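Local coordinates for protein purine nucleoside phosphorylase (PDB 3KHS) that probably catalyses the phosphorolysis of purine nucleosides to free purine base and ribose 1-phosphate, as part of purine nucleoside salvage, at residues B[124-129]-B[178-183]; B[107-112]-B[270-275]. All coordinates share one frame; numbering follows the deposited sequence.

Interaction 1: residues B[124-129]-B[178-183]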
ATOM      1  N   GLY B 124       7.068  28.730   3.641  1.00 41.46           N
ATOM      2  CA  GLY B 124       7.898  29.582   2.810  1.00 34.17           C
ATOM      3  C   GLY B 124       9.301  29.043   2.704  1.00 31.10           C
ATOM      4  O   GLY B 124      10.028  29.401   1.764  1.00 32.71           O
ATOM      5  N   ASP B 125       9.679  28.184   3.654  1.00 28.32           N
ATOM      6  CA  ASP B 125      11.016  27.596   3.662  1.00 32.42           C
ATOM      7  C   ASP B 125      11.207  26.625   2.497  1.00 37.83           C
ATOM      8  O   ASP B 125      10.253  26.215   1.835  1.00 37.84           O
ATOM      9  CB  ASP B 125      11.279  26.817   4.948  1.00 25.64           C
ATOM     10  CG  ASP B 125      11.461  27.709   6.163  1.00 32.46           C
ATOM     11  OD1 ASP B 125      11.348  28.949   6.023  1.00 29.87           O
ATOM     12  OD2 ASP B 125      11.718  27.151   7.260  1.00 28.96           O
ATOM     13  N   PHE B 126      12.465  26.258   2.269  1.00 38.08           N
ATOM     14  CA  PHE B 126      12.833  25.304   1.238  1.00 34.64           C
ATOM     15  C   PHE B 126      13.461  24.111   1.941  1.00 34.38           C
ATOM     16  O   PHE B 126      14.220  24.279   2.890  1.00 36.80           O
ATOM     17  CB  PHE B 126      13.889  25.896   0.302  1.00 36.06           C
ATOM     18  CG  PHE B 126      13.364  26.908  -0.688  1.00 32.22           C
ATOM     19  CD1 PHE B 126      14.249  27.707  -1.405  1.00 33.91           C
ATOM     20  CD2 PHE B 126      12.016  27.048  -0.923  1.00 33.82           C
ATOM     21  CE1 PHE B 126      13.789  28.628  -2.337  1.00 33.62           C
ATOM     22  CE2 PHE B 126      11.551  27.974  -1.864  1.00 37.70           C
ATOM     23  CZ  PHE B 126      12.443  28.760  -2.567  1.00 34.56           C
ATOM     24  N   MET B 127      13.149  22.904   1.494  1.00 39.13           N
ATOM     25  CA  MET B 127      13.782  21.730   2.075  1.00 34.65           C
ATOM     26  C   MET B 127      14.427  20.955   0.948  1.00 35.14           C
ATOM     27  O   MET B 127      13.744  20.367   0.113  1.00 33.53           O
ATOM     28  CB  MET B 127      12.805  20.794   2.793  1.00 30.10           C
ATOM     29  CG  MET B 127      13.562  19.608   3.382  1.00 30.53           C
ATOM     30  SD  MET B 127      12.621  18.221   3.939  1.00 29.11           S
ATOM     31  CE  MET B 127      12.448  17.306   2.418  1.00 32.62           C
ATOM     32  N   VAL B 128      15.749  20.985   0.923  1.00 35.88           N
ATOM     33  CA  VAL B 128      16.513  20.260  -0.062  1.00 33.15           C
ATOM     34  C   VAL B 128      16.368  18.811   0.390  1.00 38.13           C
ATOM     35  O   VAL B 128      16.532  18.516   1.582  1.00 39.31           O
ATOM     36  CB  VAL B 128      17.992  20.719  -0.016  1.00 37.11           C
ATOM     37  CG1 VAL B 128      18.875  19.705  -0.677  1.00 24.70           C
ATOM     38  CG2 VAL B 128      18.126  22.076  -0.691  1.00 30.12           C
ATOM     39  N   VAL B 129      16.072  17.908  -0.544  1.00 34.24           N
ATOM     40  CA  VAL B 129      15.854  16.513  -0.183  1.00 30.14           C
ATOM     41  C   VAL B 129      17.091  15.648  -0.123  1.00 34.54           C
ATOM     42  O   VAL B 129      17.813  15.511  -1.107  1.00 35.34           O
ATOM     43  CB  VAL B 129      14.820  15.839  -1.136  1.00 25.55           C
ATOM     44  CG1 VAL B 129      14.538  14.424  -0.679  1.00 20.67           C
ATOM     45  CG2 VAL B 129      13.548  16.647  -1.153  1.00 14.65           C
ATOM     46  N   LEU B 178      22.394  33.114  -1.985  1.00 51.82           N
ATOM     47  CA  LEU B 178      21.246  33.971  -2.306  1.00 49.33           C
ATOM     48  C   LEU B 178      20.628  34.605  -1.067  1.00 48.34           C
ATOM     49  O   LEU B 178      19.669  35.374  -1.175  1.00 46.51           O
ATOM     50  CB  LEU B 178      20.167  33.191  -3.073  1.00 50.19           C
ATOM     51  CG  LEU B 178      20.494  32.780  -4.517  1.00 48.02           C
ATOM     52  CD1 LEU B 178      19.785  31.478  -4.820  1.00 44.32           C
ATOM     53  CD2 LEU B 178      20.100  33.883  -5.517  1.00 39.18           C
ATOM     54  N   GLY B 179      21.181  34.283   0.102  1.00 46.63           N
ATOM     55  CA  GLY B 179      20.686  34.856   1.342  1.00 48.61           C
ATOM     56  C   GLY B 179      19.484  34.143   1.938  1.00 46.04           C
ATOM     57  O   GLY B 179      18.708  34.762   2.661  1.00 47.03           O
ATOM     58  N   MET B 180      19.351  32.845   1.667  1.00 45.56           N
ATOM     59  CA  MET B 180      18.208  32.057   2.147  1.00 46.39           C
ATOM     60  C   MET B 180      18.650  30.931   3.059  1.00 45.35           C
ATOM     61  O   MET B 180      17.882  30.014   3.348  1.00 50.49           O
ATOM     62  CB  MET B 180      17.459  31.437   0.956  1.00 41.73           C
ATOM     63  CG  MET B 180      17.232  32.383  -0.214  1.00 51.19           C
ATOM     64  SD  MET B 180      16.289  31.658  -1.599  1.00 56.65           S
ATOM     65  CE  MET B 180      17.341  30.320  -2.008  1.00 55.76           C
ATOM     66  N   SER B 181      19.885  30.989   3.516  1.00 38.91           N
ATOM     67  CA  SER B 181      20.393  29.918   4.354  1.00 39.15           C
ATOM     68  C   SER B 181      19.564  29.623   5.603  1.00 36.78           C
ATOM     69  O   SER B 181      19.539  28.488   6.065  1.00 38.34           O
ATOM     70  CB  SER B 181      21.833  30.219   4.764  1.00 38.34           C
ATOM     71  OG  SER B 181      21.883  31.450   5.470  1.00 40.44           O
ATOM     72  N   TYR B 182      18.893  30.628   6.149  1.00 32.24           N
ATOM     73  CA  TYR B 182      18.118  30.432   7.368  1.00 35.51           C
ATOM     74  C   TYR B 182      16.754  29.810   7.106  1.00 35.61           C
ATOM     75  O   TYR B 182      16.125  29.271   8.021  1.00 38.42           O
ATOM     76  CB  TYR B 182      17.962  31.779   8.104  1.00 32.76           C
ATOM     77  CG  TYR B 182      19.197  32.160   8.903  1.00 32.36           C
ATOM     78  CD1 TYR B 182      19.573  31.420  10.025  1.00 31.70           C
ATOM     79  CD2 TYR B 182      20.035  33.202   8.489  1.00 37.07           C
ATOM     80  CE1 TYR B 182      20.758  31.693  10.723  1.00 32.81           C
ATOM     81  CE2 TYR B 182      21.228  33.492   9.171  1.00 34.39           C
ATOM     82  CZ  TYR B 182      21.582  32.727  10.288  1.00 40.60           C
ATOM     83  OH  TYR B 182      22.760  32.980  10.963  1.00 36.43           O
ATOM     84  N   ALA B 183      16.336  29.863   5.847  1.00 33.82           N
ATOM     85  CA  ALA B 183      15.037  29.363   5.388  1.00 33.30           C
ATOM     86  C   ALA B 183      15.184  28.116   4.530  1.00 34.58           C
ATOM     87  O   ALA B 183      14.205  27.632   3.927  1.00 31.71           O
ATOM     88  CB  ALA B 183      14.345  30.443   4.558  1.00 26.49           C
TER
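Phe-126 N donates a hydrogen bond of 2.8 Å to Ala-183 O. The bond is nearly linear, with an N-H...O angle of 167°. The two backbones come closest next to it, where the CA atoms of Asp-125 and Ala-183 are 4.7 Å apart. Segment 178-183 turns out of helix 165-178. Gly-179 ends that helix in a Schellman motif with positive phi, and Ala-183 N bonds back to Met-180 O.

With CG beside the backbone N (chi1 -72°), the carboxylate of Asp-125 lies along Ala-183, its OD1 3.7 Å from the Ala-183 CB methyl. OD2 is hydrogen-bonded to His-185 NE2 and Arg-122 N, so two partners fix the rotation of the group. Phe-126 meets Met-180 on the other side of the backbone bond. The methyl CE of Met-180 comes to the ring edge, near the ring plane, 3.9 Å from Phe-126 CE1. Met-180 SD lies obliquely, 5.1 Å from the ring centroid. This is a Met-aromatic contact. Arg-267 of helix 257-279 touches both side chains.

Phe-126 and Val-128 both bond to the backbone of His-185. The Phe-126 to Ala-183 bond runs in series with these, alongside the parallel pairing of strands 126-129 and 184-191. Segment 178-183 is the connection from helix 165-178 to strand 184-191, in the mixed beta-sheet of the PNP/MTAP phosphorylase fold.

Interaction 2: residues B[107-112]-B[270-275]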
ATOM      1  N   ILE B 107      21.065  15.058 -15.665  1.00 40.48           N
ATOM      2  CA  ILE B 107      20.728  15.544 -14.337  1.00 42.88           C
ATOM      3  C   ILE B 107      19.288  16.037 -14.317  1.00 39.47           C
ATOM      4  O   ILE B 107      18.838  16.699 -15.256  1.00 37.14           O
ATOM      5  CB  ILE B 107      21.655  16.697 -13.924  1.00 43.73           C
ATOM      6  CG1 ILE B 107      23.101  16.194 -13.847  1.00 43.62           C
ATOM      7  CG2 ILE B 107      21.194  17.281 -12.596  1.00 42.27           C
ATOM      8  CD1 ILE B 107      24.134  17.318 -13.696  1.00 44.64           C
ATOM      9  N   VAL B 108      18.557  15.690 -13.263  1.00 34.65           N
ATOM     10  CA  VAL B 108      17.175  16.138 -13.153  1.00 34.24           C
ATOM     11  C   VAL B 108      16.969  16.925 -11.846  1.00 33.78           C
ATOM     12  O   VAL B 108      17.346  16.469 -10.765  1.00 32.34           O
ATOM     13  CB  VAL B 108      16.199  14.947 -13.204  1.00 36.13           C
ATOM     14  CG1 VAL B 108      14.757  15.422 -12.943  1.00 31.08           C
ATOM     15  CG2 VAL B 108      16.294  14.247 -14.562  1.00 36.67           C
ATOM     16  N   VAL B 109      16.395  18.120 -11.958  1.00 36.46           N
ATOM     17  CA  VAL B 109      16.130  18.967 -10.789  1.00 30.47           C
ATOM     18  C   VAL B 109      14.600  18.988 -10.603  1.00 34.44           C
ATOM     19  O   VAL B 109      13.870  19.530 -11.449  1.00 35.10           O
ATOM     20  CB  VAL B 109      16.609  20.426 -11.010  1.00 31.91           C
ATOM     21  CG1 VAL B 109      16.317  21.266  -9.754  1.00 32.49           C
ATOM     22  CG2 VAL B 109      18.118  20.479 -11.336  1.00 27.09           C
ATOM     23  N   LEU B 110      14.132  18.406  -9.500  1.00 29.53           N
ATOM     24  CA  LEU B 110      12.703  18.328  -9.188  1.00 31.28           C
ATOM     25  C   LEU B 110      12.313  19.304  -8.079  1.00 29.52           C
ATOM     26  O   LEU B 110      13.074  19.543  -7.152  1.00 34.75           O
ATOM     27  CB  LEU B 110      12.328  16.929  -8.680  1.00 31.39           C
ATOM     28  CG  LEU B 110      12.675  15.526  -9.223  1.00 36.41           C
ATOM     29  CD1 LEU B 110      11.725  15.118 -10.295  1.00 29.30           C
ATOM     30  CD2 LEU B 110      14.110  15.472  -9.678  1.00 31.61           C
ATOM     31  N   THR B 111      11.117  19.855  -8.175  1.00 31.11           N
ATOM     32  CA  THR B 111      10.600  20.752  -7.160  1.00 32.18           C
ATOM     33  C   THR B 111       9.181  20.287  -6.830  1.00 34.76           C
ATOM     34  O   THR B 111       8.541  19.600  -7.645  1.00 36.53           O
ATOM     35  CB  THR B 111      10.520  22.198  -7.661  1.00 32.08           C
ATOM     36  OG1 THR B 111       9.601  22.274  -8.759  1.00 29.14           O
ATOM     37  CG2 THR B 111      11.896  22.698  -8.072  1.00 32.79           C
ATOM     38  N   ASN B 112       8.705  20.632  -5.634  1.00 32.01           N
ATOM     39  CA  ASN B 112       7.343  20.290  -5.234  1.00 31.03           C
ATOM     40  C   ASN B 112       6.955  21.165  -4.063  1.00 34.28           C
ATOM     41  O   ASN B 112       7.796  21.852  -3.480  1.00 36.88           O
ATOM     42  CB  ASN B 112       7.223  18.820  -4.843  1.00 29.60           C
ATOM     43  CG  ASN B 112       8.035  18.457  -3.603  1.00 28.56           C
ATOM     44  OD1 ASN B 112       7.968  19.138  -2.581  1.00 37.02           O
ATOM     45  ND2 ASN B 112       8.774  17.359  -3.677  1.00 26.79           N
ATOM     46  N   ALA B 270      15.218  31.510  -8.669  1.00 42.92           N
ATOM     47  CA  ALA B 270      16.581  31.985  -8.487  1.00 40.13           C
ATOM     48  C   ALA B 270      17.486  30.840  -8.051  1.00 42.51           C
ATOM     49  O   ALA B 270      18.578  30.650  -8.598  1.00 48.48           O
ATOM     50  CB  ALA B 270      16.606  33.090  -7.451  1.00 42.67           C
ATOM     51  N   LEU B 271      17.030  30.078  -7.061  1.00 40.68           N
ATOM     52  CA  LEU B 271      17.800  28.942  -6.544  1.00 40.46           C
ATOM     53  C   LEU B 271      18.141  27.934  -7.641  1.00 39.98           C
ATOM     54  O   LEU B 271      19.283  27.509  -7.768  1.00 41.96           O
ATOM     55  CB  LEU B 271      17.021  28.234  -5.420  1.00 37.34           C
ATOM     56  CG  LEU B 271      17.606  26.944  -4.793  1.00 43.10           C
ATOM     57  CD1 LEU B 271      18.967  27.204  -4.229  1.00 42.84           C
ATOM     58  CD2 LEU B 271      16.715  26.430  -3.673  1.00 40.55           C
ATOM     59  N   VAL B 272      17.138  27.541  -8.419  1.00 40.08           N
ATOM     60  CA  VAL B 272      17.331  26.587  -9.503  1.00 38.93           C
ATOM     61  C   VAL B 272      18.334  27.108 -10.546  1.00 41.87           C
ATOM     62  O   VAL B 272      19.187  26.354 -11.020  1.00 39.97           O
ATOM     63  CB  VAL B 272      15.946  26.248 -10.206  1.00 37.30           C
ATOM     64  CG1 VAL B 272      16.161  25.358 -11.428  1.00 30.21           C
ATOM     65  CG2 VAL B 272      15.040  25.498  -9.234  1.00 30.90           C
ATOM     66  N   LYS B 273      18.231  28.396 -10.892  1.00 43.36           N
ATOM     67  CA  LYS B 273      19.134  28.993 -11.869  1.00 45.10           C
ATOM     68  C   LYS B 273      20.571  28.975 -11.373  1.00 46.52           C
ATOM     69  O   LYS B 273      21.477  28.531 -12.095  1.00 47.80           O
ATOM     70  CB  LYS B 273      18.706  30.424 -12.199  1.00 42.48           C
ATOM     71  CG  LYS B 273      17.347  30.487 -12.868  1.00 45.47           C
ATOM     72  CD  LYS B 273      16.936  31.900 -13.295  1.00 46.48           C
ATOM     73  CE  LYS B 273      17.946  32.525 -14.255  1.00 53.21           C
ATOM     74  NZ  LYS B 273      17.481  33.856 -14.763  1.00 51.26           N
ATOM     75  N   LEU B 274      20.782  29.424 -10.136  1.00 45.78           N
ATOM     76  CA  LEU B 274      22.131  29.445  -9.579  1.00 47.16           C
ATOM     77  C   LEU B 274      22.690  28.032  -9.515  1.00 46.67           C
ATOM     78  O   LEU B 274      23.882  27.821  -9.727  1.00 46.95           O
ATOM     79  CB  LEU B 274      22.145  30.064  -8.175  1.00 48.13           C
ATOM     80  CG  LEU B 274      23.325  30.986  -7.804  1.00 51.59           C
ATOM     81  CD1 LEU B 274      23.345  31.130  -6.290  1.00 44.54           C
ATOM     82  CD2 LEU B 274      24.680  30.433  -8.307  1.00 38.82           C
ATOM     83  N   VAL B 275      21.825  27.066  -9.226  1.00 47.63           N
ATOM     84  CA  VAL B 275      22.243  25.666  -9.120  1.00 49.58           C
ATOM     85  C   VAL B 275      22.686  25.151 -10.492  1.00 49.63           C
ATOM     86  O   VAL B 275      23.651  24.394 -10.617  1.00 46.29           O
ATOM     87  CB  VAL B 275      21.076  24.777  -8.573  1.00 44.97           C
ATOM     88  CG1 VAL B 275      21.392  23.315  -8.753  1.00 42.29           C
ATOM     89  CG2 VAL B 275      20.858  25.063  -7.102  1.00 39.47           C
TER
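Val-109 and Val-272 face each other through their methyl groups, with CG1 of one 4.4 Å from CG1 of the other. This is helix-on-sheet packing in the alpha-beta fold of the PNP/MTAP phosphorylase family. Strand 107-116 pairs in parallel with strands 24-28 and 231-241, and helix 257-279 covers one face of it. The backbones are closest at the same two residues, whose CA atoms are 7.8 Å apart. No hydrogen bond crosses between the segments. Contact is purely apolar and light, with 118 Å² buried in all.

In both valines the CA-CB bond points at the other segment. CG1 is trans to the backbone N in each (chi1 -180° in Val-109, 174° in Val-272). The two CG1 methyls pass side by side, and neither CB-CG1 bond is aimed at the other methyl. Val-272 CG2 comes about as near to Val-109 CG1, so both methyls of Val-272 meet Val-109. CG2 alone continues to Thr-111, which projects from the same face of the strand. Val-275, one helical turn further on, points the same way but stands back. Its CG1 stays 5.0 Å from Val-109 CG2. Leu-233 of strand 231-241 touches both Val-109 and Val-275, and Leu-24 of strand 24-28 also packs on Val-109.

Thr-111 separates its two branches. The hydroxyl turns from the helix to the end of the adjacent strand 24-28 of the same chain, where OG1 is hydrogen-bonded to Gly-29 N and Val-27 O. These two partners fix the rotation of the side chain and satisfy its buried oxygen. The methyl is left for the helix: Thr-111 CG2 lies 4.4 Å from Val-272 CG2.

The centres of interactions 1 and 2 are about 13 Å apart, and both contacts reach the same mixed sheet. They also touch directly. Leu-271 of segment 270-275 sends CD2 to 3.6 Å from Phe-126 CD1, and its CB lies 4.0 Å from Met-180 CE. Leu-178 packs on the same helix, with its CG 3.7 Å from Leu-274 CD1. Helix 257-279 therefore presents Val-272 to strand 107-116 and Leu-271 to the Phe-126 and Met-180 pair. Strand 126-129 is the next strand after 107-116 in the chain. In related phosphorylases the C-terminal end of the strand equivalent to 107-116 contributes to the active site.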